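Long-range contact in major royal jelly protein 1 (Apis mellifera, PDB 5YYL), which is the most abundant protein of royal jelly, binds a sterol, and probably serves as larval food rich in essential amino acids: residues Thr350-Ala362 against Arg375-Lys387. Sequence-based numbering, arbitrary orientation.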
# COMPACT_ATOMS: atom_id res chain seq x y z
N THR A 350 -32.22 27.78 -3.14
CA THR A 350 -30.75 27.74 -3.14
C THR A 350 -30.03 28.54 -4.22
O THR A 350 -28.83 28.78 -4.06
CB THR A 350 -30.21 26.29 -3.19
OG1 THR A 350 -30.53 25.68 -4.45
CG2 THR A 350 -30.81 25.47 -2.06
N LEU A 351 -30.71 28.98 -5.29
CA LEU A 351 -30.02 29.64 -6.43
C LEU A 351 -30.54 31.05 -6.76
O LEU A 351 -30.68 31.42 -7.94
CB LEU A 351 -30.12 28.76 -7.68
CG LEU A 351 -29.36 27.44 -7.67
CD1 LEU A 351 -29.89 26.54 -8.77
CD2 LEU A 351 -27.87 27.69 -7.83
N GLN A 352 -30.78 31.86 -5.73
CA GLN A 352 -31.51 33.11 -5.93
C GLN A 352 -30.72 34.21 -6.69
O GLN A 352 -31.27 34.83 -7.60
CB GLN A 352 -32.10 33.61 -4.61
CG GLN A 352 -33.15 32.66 -4.05
CD GLN A 352 -34.05 33.28 -2.99
OE1 GLN A 352 -33.95 34.47 -2.69
NE2 GLN A 352 -34.95 32.48 -2.44
N MET A 353 -29.45 34.45 -6.35
CA MET A 353 -28.58 35.23 -7.21
C MET A 353 -27.21 34.57 -7.33
O MET A 353 -26.39 34.62 -6.42
CB MET A 353 -28.44 36.67 -6.72
CG MET A 353 -27.47 37.52 -7.56
SD MET A 353 -27.95 37.92 -9.29
CE MET A 353 -26.56 38.95 -9.77
N ILE A 354 -26.94 33.99 -8.49
CA ILE A 354 -25.65 33.39 -8.73
C ILE A 354 -24.63 34.53 -8.94
O ILE A 354 -24.48 35.05 -10.04
CB ILE A 354 -25.69 32.39 -9.91
CG1 ILE A 354 -26.61 31.22 -9.54
CG2 ILE A 354 -24.30 31.86 -10.23
CD1 ILE A 354 -26.93 30.31 -10.70
N ALA A 355 -23.97 34.92 -7.86
CA ALA A 355 -23.01 36.01 -7.91
C ALA A 355 -21.67 35.59 -8.46
O ALA A 355 -20.88 36.44 -8.87
CB ALA A 355 -22.81 36.58 -6.52
N SER A 356 -21.35 34.29 -8.42
CA SER A 356 -20.07 33.85 -8.96
C SER A 356 -20.03 32.40 -9.35
O SER A 356 -20.74 31.60 -8.78
CB SER A 356 -18.95 34.13 -7.98
OG SER A 356 -17.75 34.30 -8.71
N MET A 357 -19.21 32.09 -10.35
CA MET A 357 -18.96 30.73 -10.79
C MET A 357 -17.53 30.55 -11.25
O MET A 357 -16.96 31.44 -11.88
CB MET A 357 -19.88 30.37 -11.94
CG MET A 357 -21.30 30.18 -11.47
SD MET A 357 -22.37 29.74 -12.85
CE MET A 357 -23.52 28.82 -11.83
N LYS A 358 -16.94 29.41 -10.92
CA LYS A 358 -15.61 29.04 -11.40
C LYS A 358 -15.62 27.57 -11.77
O LYS A 358 -16.43 26.81 -11.25
CB LYS A 358 -14.55 29.29 -10.33
CG LYS A 358 -14.54 30.69 -9.74
CD LYS A 358 -14.01 31.70 -10.73
CE LYS A 358 -14.18 33.12 -10.23
NZ LYS A 358 -13.20 33.45 -9.15
N ILE A 359 -14.73 27.17 -12.68
CA ILE A 359 -14.58 25.78 -13.05
C ILE A 359 -13.14 25.36 -12.89
O ILE A 359 -12.23 26.00 -13.40
CB ILE A 359 -15.11 25.50 -14.49
CG1 ILE A 359 -16.64 25.63 -14.48
CG2 ILE A 359 -14.71 24.09 -14.96
CD1 ILE A 359 -17.34 25.32 -15.78
N LYS A 360 -12.96 24.24 -12.21
CA LYS A 360 -11.66 23.67 -11.88
C LYS A 360 -11.58 22.27 -12.45
O LYS A 360 -12.59 21.64 -12.67
CB LYS A 360 -11.53 23.62 -10.35
CG LYS A 360 -11.65 24.98 -9.67
CD LYS A 360 -10.44 25.88 -9.93
CE LYS A 360 -10.79 27.35 -9.75
NZ LYS A 360 -9.58 28.20 -9.78
N GLU A 361 -10.36 21.81 -12.68
CA GLU A 361 -10.08 20.43 -13.07
C GLU A 361 -9.56 19.65 -11.86
O GLU A 361 -8.77 20.16 -11.07
CB GLU A 361 -9.05 20.39 -14.19
CG GLU A 361 -9.52 20.96 -15.50
CD GLU A 361 -8.38 21.04 -16.50
OE1 GLU A 361 -8.45 20.33 -17.53
OE2 GLU A 361 -7.41 21.80 -16.24
N ALA A 362 -9.99 18.39 -11.73
CA ALA A 362 -9.54 17.54 -10.63
C ALA A 362 -8.03 17.36 -10.73
O ALA A 362 -7.50 17.37 -11.82
CB ALA A 362 -10.24 16.20 -10.66
N ARG A 375 -12.98 15.27 -15.36
CA ARG A 375 -12.12 16.03 -14.43
C ARG A 375 -12.72 17.35 -13.97
O ARG A 375 -12.44 17.78 -12.85
CB ARG A 375 -10.73 16.27 -15.05
CG ARG A 375 -9.94 14.97 -15.24
CD ARG A 375 -8.70 15.06 -16.16
NE ARG A 375 -7.94 16.34 -16.21
CZ ARG A 375 -7.18 16.84 -15.24
NH1 ARG A 375 -7.08 16.19 -14.07
NH2 ARG A 375 -6.53 17.98 -15.41
N GLU A 376 -13.53 17.99 -14.80
CA GLU A 376 -14.00 19.36 -14.56
C GLU A 376 -15.20 19.40 -13.64
O GLU A 376 -16.14 18.62 -13.81
CB GLU A 376 -14.40 20.05 -15.87
CG GLU A 376 -13.23 20.63 -16.64
CD GLU A 376 -13.69 21.30 -17.93
OE1 GLU A 376 -13.24 22.47 -18.16
OE2 GLU A 376 -14.48 20.66 -18.71
N TYR A 377 -15.17 20.33 -12.69
CA TYR A 377 -16.28 20.61 -11.78
C TYR A 377 -16.48 22.10 -11.60
O TYR A 377 -15.54 22.89 -11.75
CB TYR A 377 -16.06 19.94 -10.42
CG TYR A 377 -14.82 20.36 -9.66
CD1 TYR A 377 -13.58 19.77 -9.91
CD2 TYR A 377 -14.89 21.32 -8.65
CE1 TYR A 377 -12.45 20.16 -9.20
CE2 TYR A 377 -13.75 21.71 -7.92
CZ TYR A 377 -12.55 21.14 -8.20
OH TYR A 377 -11.43 21.53 -7.50
N ILE A 378 -17.70 22.46 -11.23
CA ILE A 378 -18.11 23.86 -11.13
C ILE A 378 -18.39 24.24 -9.68
O ILE A 378 -18.99 23.46 -8.96
CB ILE A 378 -19.35 24.13 -12.01
CG1 ILE A 378 -19.55 25.61 -12.25
CG2 ILE A 378 -20.63 23.52 -11.41
CD1 ILE A 378 -20.63 25.90 -13.26
N LEU A 379 -17.93 25.42 -9.27
CA LEU A 379 -18.22 26.01 -7.96
C LEU A 379 -19.15 27.20 -8.17
O LEU A 379 -18.88 28.06 -8.99
CB LEU A 379 -16.92 26.52 -7.32
CG LEU A 379 -15.80 25.51 -7.07
CD1 LEU A 379 -14.49 26.21 -6.77
CD2 LEU A 379 -16.20 24.56 -5.96
N VAL A 380 -20.22 27.27 -7.40
CA VAL A 380 -21.24 28.31 -7.56
C VAL A 380 -21.49 29.05 -6.24
O VAL A 380 -21.87 28.43 -5.26
CB VAL A 380 -22.57 27.69 -8.04
CG1 VAL A 380 -23.61 28.77 -8.28
CG2 VAL A 380 -22.34 26.86 -9.29
N LEU A 381 -21.24 30.36 -6.22
CA LEU A 381 -21.64 31.22 -5.10
C LEU A 381 -23.02 31.73 -5.40
O LEU A 381 -23.24 32.37 -6.42
CB LEU A 381 -20.72 32.43 -4.90
CG LEU A 381 -21.18 33.42 -3.81
CD1 LEU A 381 -21.21 32.76 -2.44
CD2 LEU A 381 -20.28 34.64 -3.77
N SER A 382 -23.93 31.45 -4.49
CA SER A 382 -25.29 31.86 -4.61
C SER A 382 -25.68 32.53 -3.30
O SER A 382 -26.20 31.89 -2.37
CB SER A 382 -26.12 30.64 -4.89
OG SER A 382 -27.45 30.86 -4.58
N ASN A 383 -25.35 33.81 -3.21
CA ASN A 383 -25.92 34.71 -2.21
C ASN A 383 -27.38 35.01 -2.55
O ASN A 383 -27.97 34.36 -3.43
CB ASN A 383 -25.07 35.98 -2.04
CG ASN A 383 -24.93 36.81 -3.31
OD1 ASN A 383 -25.87 37.01 -4.09
ND2 ASN A 383 -23.72 37.34 -3.51
N LYS A 384 -27.98 35.95 -1.83
CA LYS A 384 -29.33 36.41 -2.12
C LYS A 384 -29.32 37.93 -2.27
O LYS A 384 -29.81 38.66 -1.39
CB LYS A 384 -30.27 35.95 -1.01
CG LYS A 384 -30.43 34.43 -0.97
CD LYS A 384 -31.78 33.96 -0.43
CE LYS A 384 -31.80 33.80 1.07
NZ LYS A 384 -32.95 32.95 1.47
N MET A 385 -28.74 38.39 -3.39
CA MET A 385 -28.65 39.83 -3.72
C MET A 385 -29.99 40.55 -3.65
O MET A 385 -30.03 41.72 -3.28
CB MET A 385 -28.02 40.05 -5.11
CG MET A 385 -27.89 41.53 -5.49
SD MET A 385 -26.71 41.95 -6.79
CE MET A 385 -25.19 42.14 -5.86
N GLN A 386 -31.07 39.85 -3.99
CA GLN A 386 -32.41 40.42 -3.83
C GLN A 386 -32.70 40.88 -2.39
O GLN A 386 -33.36 41.91 -2.20
CB GLN A 386 -33.50 39.48 -4.37
CG GLN A 386 -34.02 38.42 -3.42
CD GLN A 386 -32.98 37.42 -3.03
OE1 GLN A 386 -31.95 37.28 -3.68
NE2 GLN A 386 -33.26 36.70 -1.97
N LYS A 387 -32.19 40.15 -1.40
CA LYS A 387 -32.34 40.54 0.01
C LYS A 387 -31.35 41.63 0.47
O LYS A 387 -31.64 42.33 1.45
CB LYS A 387 -32.27 39.31 0.94
CG LYS A 387 -33.39 38.29 0.72
CD LYS A 387 -34.57 38.43 1.68
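Arg375 bends back at chi3 and lays one face of its guanidinium over CB of Glu361, while NH2 forms a long salt bridge with Glu361 OE1. Its NH1 gives a weak bond to the carbonyl of Ala362, whose own N returns to Arg375 O (2.8 Å). The nearest atoms of the Arg375 side chain and a bound sterol are about 4 Å apart. Glu376 sets CG against CG of Glu361, but its carboxylate is taken by Lys313 N and Ser314 OG. Tyr377 and Lys360 exchange two backbone bonds. A chi1 of 60° places the tyrosine ring between backbone N and carbonyl carbon and brings it against Lys360 CB, which rests on its face in a CH-pi contact, 3.9 Å from the centroid and offset toward the rim; the lysine NZ leads away to Asp70. On the other face of the sheet, Ile378 CG1 meets Ile359 CG1 at 3.7 Å. Leu379 pairs with Lys358 through two more backbone bonds, the one from Leu379 N spanning 2.8 Å to Lys358 O. Val380 lies alongside Met357, whose extended chain brings CE to Val380 CG2; Val380 CG1 receives Ile354 CG2 at 3.7 Å. Leu381 faces both Ala355 and Ser356, a classic beta bulge: its O takes weak bonds from both amides, whereas its N bonds to Ser356 O (2.9 Å). Ser382 OG donates to Thr350 O. Beyond it the pairing is loose, with a long bond from Met353 N to Asn383 O (3.3 Å), and Met385 CB packs on Met353 CG. This antiparallel hairpin of the beta-propeller family region is thus regular from Lys360/Tyr377 to Lys358/Leu379, then broken by the bulge. Ile359, Ile378 and Met357 turn an apolar face to Val310 of strand 306-311; opposite, Lys358 and Lys360 both reach Asp70, which would offset part of their charge.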